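Local coordinates for protein 2-dehydropantoate 2-reductase (Geobacter metallireducens, PDB 3HN2) that probably catalyses the NADPH-dependent reduction of ketopantoate (2-dehydropantoate) to (R)-pantoate, the second step of the branch that makes pantoate for pantothenate, at residues Gly14-Ala19 against Ala126-Asn131; Leu44-Phe47 against Asp52-Leu55; Ser83-Leu88 against Leu106-Ala111; Val212-Val217 against Phe248-Gly253. All coordinates share one frame; numbering follows the deposited sequence.

Interaction 1. Residues Gly14-Ala19 against Ala126-Asn131; sequences GLYYGA and AFLCSN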
loop_
_atom_site.group_PDB
_atom_site.type_symbol
_atom_site.label_atom_id
_atom_site.label_comp_id
_atom_site.label_asym_id
_atom_site.label_seq_id
_atom_site.Cartn_x
_atom_site.Cartn_y
_atom_site.Cartn_z
ATOM N N GLY A 14 -20.501 -1.249 -6.779
ATOM C CA GLY A 14 -21.415 -1.215 -7.913
ATOM C C GLY A 14 -21.822 0.200 -8.274
ATOM O O GLY A 14 -21.927 0.545 -9.458
ATOM N N LEU A 15 -22.041 1.019 -7.247
ATOM C CA LEU A 15 -22.367 2.424 -7.435
ATOM C C LEU A 15 -21.172 3.195 -7.973
ATOM O O LEU A 15 -21.307 3.931 -8.950
ATOM C CB LEU A 15 -22.866 3.052 -6.131
ATOM C CG LEU A 15 -24.296 2.785 -5.646
ATOM C CD1 LEU A 15 -24.525 3.461 -4.309
ATOM C CD2 LEU A 15 -25.341 3.255 -6.649
ATOM N N TYR A 16 -20.011 3.001 -7.342
ATOM C CA TYR A 16 -18.762 3.675 -7.720
ATOM C C TYR A 16 -18.374 3.447 -9.174
ATOM O O TYR A 16 -18.074 4.399 -9.890
ATOM C CB TYR A 16 -17.617 3.245 -6.799
ATOM C CG TYR A 16 -16.250 3.766 -7.196
ATOM C CD1 TYR A 16 -15.931 5.121 -7.079
ATOM C CD2 TYR A 16 -15.266 2.899 -7.670
ATOM C CE1 TYR A 16 -14.669 5.599 -7.440
ATOM C CE2 TYR A 16 -14.000 3.366 -8.026
ATOM C CZ TYR A 16 -13.709 4.715 -7.905
ATOM O OH TYR A 16 -12.461 5.177 -8.261
ATOM N N TYR A 17 -18.387 2.189 -9.603
ATOM C CA TYR A 17 -18.043 1.854 -10.981
ATOM C C TYR A 17 -19.098 2.309 -11.980
ATOM O O TYR A 17 -18.760 2.786 -13.061
ATOM C CB TYR A 17 -17.747 0.360 -11.131
ATOM C CG TYR A 17 -16.432 -0.058 -10.516
ATOM C CD1 TYR A 17 -15.272 0.696 -10.711
ATOM C CD2 TYR A 17 -16.342 -1.213 -9.747
ATOM C CE1 TYR A 17 -14.060 0.312 -10.142
ATOM C CE2 TYR A 17 -15.139 -1.608 -9.179
ATOM C CZ TYR A 17 -14.003 -0.845 -9.381
ATOM O OH TYR A 17 -12.817 -1.246 -8.815
ATOM N N GLY A 18 -20.365 2.186 -11.602
ATOM C CA GLY A 18 -21.471 2.640 -12.444
ATOM C C GLY A 18 -21.499 4.147 -12.624
ATOM O O GLY A 18 -21.838 4.641 -13.703
ATOM N N ALA A 19 -21.143 4.871 -11.564
ATOM C CA ALA A 19 -21.071 6.329 -11.602
ATOM C C ALA A 19 -19.935 6.808 -12.490
ATOM O O ALA A 19 -20.079 7.809 -13.185
ATOM C CB ALA A 19 -20.921 6.899 -10.208
ATOM N N ALA A 126 -11.715 -7.135 -8.677
ATOM C CA ALA A 126 -11.555 -5.712 -8.405
ATOM C C ALA A 126 -10.894 -5.511 -7.053
ATOM O O ALA A 126 -11.121 -6.288 -6.127
ATOM C CB ALA A 126 -12.905 -5.027 -8.431
ATOM N N PHE A 127 -10.069 -4.479 -6.940
ATOM C CA PHE A 127 -9.479 -4.130 -5.650
ATOM C C PHE A 127 -9.748 -2.668 -5.328
ATOM O O PHE A 127 -9.189 -1.771 -5.955
ATOM C CB PHE A 127 -7.980 -4.435 -5.613
ATOM C CG PHE A 127 -7.441 -4.618 -4.221
ATOM C CD1 PHE A 127 -7.449 -5.877 -3.621
ATOM C CD2 PHE A 127 -6.937 -3.536 -3.504
ATOM C CE1 PHE A 127 -6.958 -6.057 -2.328
ATOM C CE2 PHE A 127 -6.448 -3.706 -2.213
ATOM C CZ PHE A 127 -6.456 -4.969 -1.624
ATOM N N LEU A 128 -10.600 -2.449 -4.331
ATOM C CA LEU A 128 -11.147 -1.132 -4.042
ATOM C C LEU A 128 -11.256 -0.912 -2.539
ATOM O O LEU A 128 -11.678 -1.808 -1.808
ATOM C CB LEU A 128 -12.547 -1.042 -4.650
ATOM C CG LEU A 128 -13.055 0.182 -5.411
ATOM C CD1 LEU A 128 -14.480 -0.099 -5.833
ATOM C CD2 LEU A 128 -12.998 1.466 -4.607
ATOM N N CYS A 129 -10.880 0.283 -2.088
ATOM C CA CYS A 129 -11.128 0.714 -0.709
ATOM C C CYS A 129 -12.318 1.667 -0.708
ATOM O O CYS A 129 -12.205 2.806 -1.168
ATOM C CB CYS A 129 -9.905 1.417 -0.113
ATOM S SG CYS A 129 -8.355 0.512 -0.224
ATOM N N SER A 130 -13.458 1.198 -0.203
ATOM C CA SER A 130 -14.689 1.988 -0.233
ATOM C C SER A 130 -15.689 1.619 0.856
ATOM O O SER A 130 -16.264 0.530 0.835
ATOM C CB SER A 130 -15.370 1.881 -1.606
ATOM O OG SER A 130 -15.773 0.552 -1.881
ATOM N N ASN A 131 -15.881 2.525 1.809
ATOM C CA ASN A 131 -17.061 2.480 2.663
ATOM C C ASN A 131 -18.121 3.385 2.042
ATOM O O ASN A 131 -17.792 4.381 1.405
ATOM C CB ASN A 131 -16.738 2.855 4.125
ATOM C CG ASN A 131 -16.479 4.348 4.328
ATOM O OD1 ASN A 131 -15.339 4.808 4.256
ATOM N ND2 ASN A 131 -17.540 5.104 4.601
#
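Tyr16 and Tyr17 of helix 14-23 receive Leu128 of strand 121-129 in the N-terminal Rossmann-type domain. This helix follows the first strand, and Gly14 fits the last glycine of a GxGxxG pattern, consistent with the dinucleotide-binding turn of this clan. The short helix and strand segments run nearly at right angles, 103° between their directions, with axes 11.1 Å apart. Side chains alone bridge that distance, and no hydrogen bond crosses it.

The apolar contacts centre on Leu128. Its CD1 branch reaches both tyrosines and lies 3.6 Å from Tyr16 CD2. CD2, the other branch, sits farther along the same ring, 4.0 Å from Tyr16 CE2. Tyr16 comes forward because its CG is anti to the backbone N (chi1 174°). Its CD2 also lies over one face of the Tyr17 ring, toward the rim, and its ring stacks with His140 of strand 137-140. With Leu128 cut back to an alanine, both branches are gone, and a gap would probably open between the two rings and strand 121-129.

The polar part belongs to Tyr17. Its hydroxyl is hydrogen-bonded to the carbonyl O of Gly144, on the strand next to 121-129, so this buried group is satisfied and the ring is tied to the sheet. Ala126 and Leu128 both point toward the helix, while Phe127 between them points away. The tyrosine oxygen comes down beside both: Tyr17 OH is 3.8 Å from Ala126 CB and 3.6 Å from Leu128 CD1.

Interaction 2. Residues Leu44-Phe47 against Asp52-Leu55; sequences LKVF and DFTL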
loop_
_atom_site.group_PDB
_atom_site.type_symbol
_atom_site.label_atom_id
_atom_site.label_comp_id
_atom_site.label_asym_id
_atom_site.label_seq_id
_atom_site.Cartn_x
_atom_site.Cartn_y
_atom_site.Cartn_z
ATOM N N LEU A 44 -26.891 10.745 -6.988
ATOM C CA LEU A 44 -25.855 10.272 -6.068
ATOM C C LEU A 44 -24.575 11.110 -6.107
ATOM O O LEU A 44 -24.173 11.611 -7.160
ATOM C CB LEU A 44 -25.570 8.772 -6.248
ATOM C CG LEU A 44 -25.062 8.187 -7.569
ATOM C CD1 LEU A 44 -23.561 7.995 -7.539
ATOM C CD2 LEU A 44 -25.754 6.869 -7.854
ATOM N N LYS A 45 -23.955 11.256 -4.940
ATOM C CA LYS A 45 -22.717 12.007 -4.793
ATOM C C LYS A 45 -21.556 11.047 -4.588
ATOM O O LYS A 45 -21.604 10.185 -3.710
ATOM C CB LYS A 45 -22.800 12.963 -3.598
ATOM C CG LYS A 45 -23.982 13.919 -3.618
ATOM C CD LYS A 45 -23.704 15.124 -2.735
ATOM C CE LYS A 45 -24.654 16.269 -3.041
ATOM N NZ LYS A 45 -24.200 17.541 -2.416
ATOM N N VAL A 46 -20.516 11.191 -5.404
ATOM C CA VAL A 46 -19.308 10.387 -5.245
ATOM C C VAL A 46 -18.195 11.248 -4.670
ATOM O O VAL A 46 -17.792 12.244 -5.267
ATOM C CB VAL A 46 -18.851 9.731 -6.574
ATOM C CG1 VAL A 46 -17.536 8.982 -6.393
ATOM C CG2 VAL A 46 -19.911 8.781 -7.086
ATOM N N PHE A 47 -17.718 10.860 -3.495
ATOM C CA PHE A 47 -16.575 11.508 -2.878
ATOM C C PHE A 47 -15.356 10.622 -3.084
ATOM O O PHE A 47 -15.375 9.443 -2.745
ATOM C CB PHE A 47 -16.835 11.776 -1.393
ATOM C CG PHE A 47 -18.094 12.555 -1.133
ATOM C CD1 PHE A 47 -19.244 11.914 -0.684
ATOM C CD2 PHE A 47 -18.138 13.929 -1.355
ATOM C CE1 PHE A 47 -20.416 12.631 -0.452
ATOM C CE2 PHE A 47 -19.305 14.654 -1.124
ATOM C CZ PHE A 47 -20.444 14.004 -0.672
ATOM N N ASP A 52 -13.936 14.958 -5.869
ATOM C CA ASP A 52 -15.347 14.575 -5.775
ATOM C C ASP A 52 -16.138 14.983 -7.017
ATOM O O ASP A 52 -15.793 15.959 -7.687
ATOM C CB ASP A 52 -15.993 15.196 -4.526
ATOM C CG ASP A 52 -15.205 14.927 -3.245
ATOM O OD1 ASP A 52 -15.445 15.634 -2.244
ATOM O OD2 ASP A 52 -14.347 14.019 -3.228
ATOM N N PHE A 53 -17.187 14.222 -7.325
ATOM C CA PHE A 53 -18.142 14.608 -8.367
ATOM C C PHE A 53 -19.570 14.178 -8.023
ATOM O O PHE A 53 -19.782 13.294 -7.194
ATOM C CB PHE A 53 -17.707 14.121 -9.764
ATOM C CG PHE A 53 -17.978 12.663 -10.035
ATOM C CD1 PHE A 53 -17.092 11.683 -9.603
ATOM C CD2 PHE A 53 -19.102 12.273 -10.762
ATOM C CE1 PHE A 53 -17.335 10.335 -9.871
ATOM C CE2 PHE A 53 -19.352 10.931 -11.024
ATOM C CZ PHE A 53 -18.465 9.961 -10.578
ATOM N N THR A 54 -20.543 14.820 -8.660
ATOM C CA THR A 54 -21.950 14.582 -8.357
ATOM C C THR A 54 -22.757 14.384 -9.638
ATOM O O THR A 54 -22.684 15.197 -10.559
ATOM C CB THR A 54 -22.558 15.751 -7.544
ATOM O OG1 THR A 54 -22.232 16.994 -8.176
ATOM C CG2 THR A 54 -22.015 15.771 -6.122
ATOM N N LEU A 55 -23.511 13.291 -9.696
ATOM C CA LEU A 55 -24.437 13.064 -10.801
ATOM C C LEU A 55 -25.806 13.602 -10.411
ATOM O O LEU A 55 -26.439 13.061 -9.499
ATOM C CB LEU A 55 -24.537 11.576 -11.147
ATOM C CG LEU A 55 -23.331 10.876 -11.770
ATOM C CD1 LEU A 55 -23.531 9.375 -11.704
ATOM C CD2 LEU A 55 -23.088 11.327 -13.206
#
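Val46 and Phe53 exchange two backbone hydrogen bonds. Val46 N donates to Phe53 O at 2.9 Å, and Phe53 N returns a bond of 2.9 Å to Val46 O. A third, slightly longer bond runs from Leu55 N to Leu44 O at 3.1 Å. Asp52 has its polar partner just beyond, where OD2 accepts from the backbone N of Ser48. Its other oxygen, OD1, meets the edge of the Phe47 ring, 3.3 Å from Phe47 CD2. The ring and carboxylate planes stand nearly perpendicular, at 89°.

These strands form a beta hairpin, antiparallel at 163°. Strand 44-48 is the middle one of a small three-stranded sheet, with 137-140 on its other side. Lys45 and Thr54 make a non-hydrogen-bonded pair on one face, where the lysine methylenes run alongside the threonine methyl (Lys45 CG to Thr54 CG2 3.7 Å).

Val46 and Phe53 share the other face, which packs on helix 14-23. Phe53 CG lies between its backbone N and carbonyl carbon (chi1 79°), a placing that brings the ring back across Val46. Val46 CB sits over the ring face in a CH-pi contact, 4.1 Å from the centroid. Arg23 makes a cation-pi contact with the same ring. A serine at Phe53 has no ring, and would probably leave one side of Val46 less covered and Arg23 without its aromatic partner.

Interaction 3. Residues Ser83-Leu88 against Leu106-Ala111; sequences SRYEEL and LGNEEA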
loop_
_atom_site.group_PDB
_atom_site.type_symbol
_atom_site.label_atom_id
_atom_site.label_comp_id
_atom_site.label_asym_id
_atom_site.label_seq_id
_atom_site.Cartn_x
_atom_site.Cartn_y
_atom_site.Cartn_z
ATOM N N SER A 83 -28.730 -16.397 -4.167
ATOM C CA SER A 83 -29.949 -17.169 -4.445
ATOM C C SER A 83 -30.934 -16.345 -5.266
ATOM O O SER A 83 -31.785 -16.894 -5.967
ATOM C CB SER A 83 -30.612 -17.616 -3.141
ATOM O OG SER A 83 -30.773 -16.522 -2.252
ATOM N N ARG A 84 -30.792 -15.024 -5.185
ATOM C CA ARG A 84 -31.645 -14.086 -5.902
ATOM C C ARG A 84 -31.142 -13.783 -7.313
ATOM O O ARG A 84 -31.644 -12.861 -7.958
ATOM C CB ARG A 84 -31.765 -12.780 -5.112
ATOM C CG ARG A 84 -32.596 -12.869 -3.851
ATOM C CD ARG A 84 -32.532 -11.560 -3.094
ATOM N NE ARG A 84 -33.823 -11.213 -2.505
ATOM C CZ ARG A 84 -34.678 -10.337 -3.027
ATOM N NH1 ARG A 84 -34.389 -9.700 -4.157
ATOM N NH2 ARG A 84 -35.827 -10.093 -2.411
ATOM N N TYR A 85 -30.156 -14.552 -7.782
ATOM C CA TYR A 85 -29.582 -14.389 -9.124
ATOM C C TYR A 85 -30.623 -14.431 -10.237
ATOM O O TYR A 85 -30.633 -13.565 -11.113
ATOM C CB TYR A 85 -28.540 -15.473 -9.406
ATOM C CG TYR A 85 -27.102 -15.133 -9.074
ATOM C CD1 TYR A 85 -26.152 -16.146 -8.944
ATOM C CD2 TYR A 85 -26.685 -13.814 -8.900
ATOM C CE1 TYR A 85 -24.832 -15.859 -8.647
ATOM C CE2 TYR A 85 -25.360 -13.518 -8.599
ATOM C CZ TYR A 85 -24.440 -14.547 -8.481
ATOM O OH TYR A 85 -23.129 -14.272 -8.185
ATOM N N GLU A 86 -31.494 -15.437 -10.183
ATOM C CA GLU A 86 -32.485 -15.698 -11.228
ATOM C C GLU A 86 -33.506 -14.571 -11.376
ATOM O O GLU A 86 -33.706 -14.073 -12.483
ATOM C CB GLU A 86 -33.170 -17.055 -10.996
ATOM C CG GLU A 86 -34.160 -17.488 -12.081
ATOM C CD GLU A 86 -35.608 -17.406 -11.621
ATOM O OE1 GLU A 86 -36.365 -16.580 -12.175
ATOM O OE2 GLU A 86 -35.989 -18.164 -10.700
ATOM N N GLU A 87 -34.115 -14.148 -10.268
ATOM C CA GLU A 87 -35.123 -13.076 -10.313
ATOM C C GLU A 87 -34.561 -11.718 -10.754
ATOM O O GLU A 87 -35.225 -10.977 -11.484
ATOM C CB GLU A 87 -35.889 -12.949 -8.983
ATOM C CG GLU A 87 -35.038 -12.657 -7.747
ATOM C CD GLU A 87 -35.768 -11.818 -6.703
ATOM O OE1 GLU A 87 -35.684 -12.162 -5.504
ATOM O OE2 GLU A 87 -36.420 -10.814 -7.073
ATOM N N LEU A 88 -33.329 -11.421 -10.340
ATOM C CA LEU A 88 -32.729 -10.106 -10.562
ATOM C C LEU A 88 -32.080 -9.914 -11.933
ATOM O O LEU A 88 -32.000 -8.789 -12.421
ATOM C CB LEU A 88 -31.707 -9.789 -9.463
ATOM C CG LEU A 88 -32.195 -9.562 -8.030
ATOM C CD1 LEU A 88 -31.014 -9.588 -7.087
ATOM C CD2 LEU A 88 -32.960 -8.253 -7.893
ATOM N N LEU A 106 -15.358 -17.023 -4.408
ATOM C CA LEU A 106 -15.464 -17.939 -5.523
ATOM C C LEU A 106 -16.899 -18.328 -5.838
ATOM O O LEU A 106 -17.841 -17.877 -5.181
ATOM C CB LEU A 106 -14.687 -19.207 -5.215
ATOM C CG LEU A 106 -13.177 -19.183 -5.080
ATOM C CD1 LEU A 106 -12.723 -20.614 -4.833
ATOM C CD2 LEU A 106 -12.468 -18.608 -6.292
ATOM N N GLY A 107 -17.052 -19.166 -6.861
ATOM C CA GLY A 107 -18.336 -19.764 -7.189
ATOM C C GLY A 107 -19.268 -18.873 -7.981
ATOM O O GLY A 107 -20.193 -19.370 -8.623
ATOM N N ASN A 108 -19.023 -17.565 -7.927
ATOM C CA ASN A 108 -19.874 -16.557 -8.545
ATOM C C ASN A 108 -19.920 -16.701 -10.056
ATOM O O ASN A 108 -21.005 -16.706 -10.652
ATOM C CB ASN A 108 -19.406 -15.151 -8.160
ATOM C CG ASN A 108 -19.327 -14.948 -6.651
ATOM O OD1 ASN A 108 -20.159 -15.455 -5.896
ATOM N ND2 ASN A 108 -18.323 -14.204 -6.209
ATOM N N GLU A 109 -18.744 -16.852 -10.662
ATOM C CA GLU A 109 -18.639 -17.061 -12.104
ATOM C C GLU A 109 -19.403 -18.304 -12.549
ATOM O O GLU A 109 -20.119 -18.271 -13.543
ATOM C CB GLU A 109 -17.179 -17.165 -12.545
ATOM C CG GLU A 109 -16.458 -15.831 -12.667
ATOM C CD GLU A 109 -15.767 -15.374 -11.362
ATOM O OE1 GLU A 109 -15.736 -16.120 -10.356
ATOM O OE2 GLU A 109 -15.236 -14.250 -11.352
ATOM N N GLU A 110 -19.257 -19.372 -11.773
ATOM C CA GLU A 110 -19.791 -20.689 -12.097
ATOM C C GLU A 110 -21.301 -20.786 -11.887
ATOM O O GLU A 110 -21.987 -21.483 -12.640
ATOM C CB GLU A 110 -19.075 -21.765 -11.267
ATOM C CG GLU A 110 -17.572 -21.909 -11.547
ATOM C CD GLU A 110 -16.675 -21.014 -10.672
ATOM O OE1 GLU A 110 -15.510 -21.396 -10.430
ATOM O OE2 GLU A 110 -17.121 -19.933 -10.227
ATOM N N ALA A 111 -21.804 -20.092 -10.862
ATOM C CA ALA A 111 -23.232 -20.076 -10.545
ATOM C C ALA A 111 -24.014 -19.441 -11.682
ATOM O O ALA A 111 -24.964 -20.034 -12.197
ATOM C CB ALA A 111 -23.487 -19.328 -9.249
#
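Tyr85 reaches across to Asn108 and Ala111 in a small, buried side-chain contact between the starts of two helices. Helices 85-89 and 108-115 both belong to the Rossmann-type N-terminal domain. Strand 98-101, one of the parallel strands of its main sheet, lies between them in the chain. The two backbones stay well apart, and the tyrosine spans the space between them.

The apolar half is one edge of the ring. Ala111 CB lies near the ring plane, 3.8 Å from Tyr85 CE1 and 4.2 Å from CD1. The alanine methyl therefore meets the rim of the tyrosine and does not lie over its face. Leu112 and Leu115, farther along helix 108-115, also touch this tyrosine.

No hydrogen bond links Tyr85 to Asn108, and each has its polar partners elsewhere. The hydroxyl of Tyr85 is hydrogen-bonded to Gln103 OE1, which fixes the buried polar tip. The Asn108 side chain crosses the tyrosine at about a right angle, with its amide plane 89° from the ring. Gly107 is the N-cap of helix 108-115, and its positive phi suits glycine. Asn108 then opens the helix with CG anti to the carbonyl carbon (chi1 -55°), which turns the amide back toward the preceding loop. There its ND2 donates to Asn104 O and its OD1 accepts from Asn82 ND2. Both ends of the amide are thus held, and its rotation is set by the loops around it. The first carbon of the side chain touches the tyrosine, with Asn108 CB 3.8 Å from Tyr85 OH.

Interaction 4. Residues Val212-Val217 against Phe248-Gly253; sequences VSRKLV and FTDAMG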
loop_
_atom_site.group_PDB
_atom_site.type_symbol
_atom_site.label_atom_id
_atom_site.label_comp_id
_atom_site.label_asym_id
_atom_site.label_seq_id
_atom_site.Cartn_x
_atom_site.Cartn_y
_atom_site.Cartn_z
ATOM N N VAL A 212 4.324 -12.639 15.931
ATOM C CA VAL A 212 3.704 -13.963 15.803
ATOM C C VAL A 212 2.402 -13.948 14.999
ATOM O O VAL A 212 2.001 -14.969 14.431
ATOM C CB VAL A 212 3.489 -14.673 17.168
ATOM C CG1 VAL A 212 4.772 -15.365 17.616
ATOM C CG2 VAL A 212 2.972 -13.708 18.223
ATOM N N SER A 213 1.761 -12.781 14.954
ATOM C CA SER A 213 0.567 -12.572 14.139
ATOM C C SER A 213 0.903 -12.454 12.657
ATOM O O SER A 213 0.100 -12.848 11.805
ATOM C CB SER A 213 -0.180 -11.330 14.606
ATOM O OG SER A 213 -0.412 -11.390 15.998
ATOM N N ARG A 214 2.081 -11.908 12.352
ATOM C CA ARG A 214 2.591 -11.899 10.979
ATOM C C ARG A 214 2.884 -13.328 10.533
ATOM O O ARG A 214 2.611 -13.690 9.388
ATOM C CB ARG A 214 3.860 -11.053 10.859
ATOM C CG ARG A 214 3.684 -9.583 11.180
ATOM C CD ARG A 214 5.001 -8.819 11.014
ATOM N NE ARG A 214 5.317 -8.602 9.605
ATOM C CZ ARG A 214 4.947 -7.536 8.901
ATOM N NH1 ARG A 214 5.278 -7.445 7.619
ATOM N NH2 ARG A 214 4.244 -6.561 9.468
ATOM N N LYS A 215 3.433 -14.126 11.453
ATOM C CA LYS A 215 3.701 -15.553 11.239
ATOM C C LYS A 215 2.403 -16.335 11.004
ATOM O O LYS A 215 2.367 -17.269 10.192
ATOM C CB LYS A 215 4.475 -16.119 12.434
ATOM C CG LYS A 215 4.888 -17.587 12.335
ATOM C CD LYS A 215 5.772 -17.963 13.520
ATOM C CE LYS A 215 6.254 -19.402 13.453
ATOM N NZ LYS A 215 5.308 -20.340 14.117
ATOM N N LEU A 216 1.342 -15.929 11.703
ATOM C CA LEU A 216 0.007 -16.479 11.510
ATOM C C LEU A 216 -0.508 -16.167 10.104
ATOM O O LEU A 216 -0.939 -17.067 9.398
ATOM C CB LEU A 216 -0.957 -15.887 12.530
ATOM C CG LEU A 216 -2.116 -16.700 13.115
ATOM C CD1 LEU A 216 -3.273 -15.741 13.335
ATOM C CD2 LEU A 216 -2.571 -17.902 12.279
ATOM N N VAL A 217 -0.455 -14.886 9.730
ATOM C CA VAL A 217 -0.854 -14.414 8.414
ATOM C C VAL A 217 -0.091 -15.164 7.331
ATOM O O VAL A 217 -0.700 -15.650 6.381
ATOM C CB VAL A 217 -0.689 -12.877 8.282
ATOM C CG1 VAL A 217 -0.862 -12.416 6.846
ATOM C CG2 VAL A 217 -1.714 -12.182 9.131
ATOM N N PHE A 248 2.642 -5.280 0.953
ATOM C CA PHE A 248 1.586 -4.503 0.287
ATOM C C PHE A 248 0.588 -3.936 1.288
ATOM O O PHE A 248 0.237 -2.760 1.214
ATOM C CB PHE A 248 0.874 -5.374 -0.760
ATOM C CG PHE A 248 -0.376 -4.766 -1.341
ATOM C CD1 PHE A 248 -0.299 -3.808 -2.346
ATOM C CD2 PHE A 248 -1.634 -5.190 -0.913
ATOM C CE1 PHE A 248 -1.451 -3.257 -2.893
ATOM C CE2 PHE A 248 -2.792 -4.643 -1.452
ATOM C CZ PHE A 248 -2.701 -3.677 -2.448
ATOM N N THR A 249 0.151 -4.777 2.225
ATOM C CA THR A 249 -0.840 -4.401 3.239
ATOM C C THR A 249 -0.238 -3.424 4.259
ATOM O O THR A 249 -0.962 -2.685 4.921
ATOM C CB THR A 249 -1.430 -5.657 3.950
ATOM O OG1 THR A 249 -1.431 -6.763 3.045
ATOM C CG2 THR A 249 -2.863 -5.438 4.394
ATOM N N ASP A 250 1.091 -3.407 4.343
ATOM C CA ASP A 250 1.834 -2.541 5.256
ATOM C C ASP A 250 1.855 -1.071 4.803
ATOM O O ASP A 250 2.267 -0.186 5.559
ATOM C CB ASP A 250 3.267 -3.064 5.393
ATOM C CG ASP A 250 3.783 -3.013 6.823
ATOM O OD1 ASP A 250 4.641 -3.855 7.168
ATOM O OD2 ASP A 250 3.336 -2.143 7.605
ATOM N N ALA A 251 1.413 -0.819 3.571
ATOM C CA ALA A 251 1.332 0.533 3.014
ATOM C C ALA A 251 -0.087 1.100 3.096
ATOM O O ALA A 251 -0.393 2.132 2.491
ATOM C CB ALA A 251 1.808 0.527 1.565
ATOM N N MET A 252 -0.947 0.419 3.848
ATOM C CA MET A 252 -2.365 0.744 3.887
ATOM C C MET A 252 -2.735 1.478 5.149
ATOM O O MET A 252 -3.879 1.910 5.294
ATOM C CB MET A 252 -3.202 -0.528 3.796
ATOM C CG MET A 252 -3.371 -1.082 2.403
ATOM S SD MET A 252 -4.217 -2.654 2.535
ATOM C CE MET A 252 -5.200 -2.687 1.029
ATOM N N GLY A 253 -1.769 1.605 6.059
ATOM C CA GLY A 253 -1.975 2.243 7.356
ATOM C C GLY A 253 -3.090 1.587 8.149
ATOM O O GLY A 253 -3.128 0.362 8.288
#
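Arg214 meets Asp250 in a single ionic contact between helix 211-229 and the turn at the C-terminal end of helix 241-249. The first segment is helical throughout, and Arg214 is the residue that crosses. Its chain leaves with CG anti to the carbonyl carbon and bends at chi3 (76°), which swings the guanidinium out toward the turn. Asp250 OD1 lies at the guanidinium edge, near its plane, 3.6 Å from Arg214 NH2 and 3.7 Å from NH1. The two planes are 33° apart. This is a long salt bridge, and no hydrogen bond comes with it. The stronger polar partner of Arg214 NH2 is the backbone O of Leu208, to which it is hydrogen-bonded.

Farther on, Val217 turns to the helices, packing on Phe193, Leu196 and Leu246. The second subunit also comes close: Asp172 of that subunit packs on Arg214, and its Ala143 on Asp250. Asp250 itself sits inside a type I beta turn from Thr249 to Met252. The pair is a surface salt bridge at the subunit interface of the all-helical C-terminal domain of ketopantoate reductases.

Interactions 1, 2 and 3 belong to the N-terminal Rossmann-type domain, and interaction 4 to the helical C-terminal domain. Along the chain, interactions 2 and 3 fall in that order between the two segments of interaction 1, and interaction 4 follows. Interactions 1 and 2 have centres 12 Å apart and touch, since helix 14-23 packs against the face of the hairpin that carries Val46 and Phe53: Ala19 CB is 3.8 Å from Val46 CG2. Interaction 3 lies 20 Å from interaction 1, centre to centre, with no touch. Interactions 3 and 4 lie on opposite sides of the chain's centre. Interaction 1 meets interaction 4 through Phe127, which packs on Phe248 and Met252, joining the two domains.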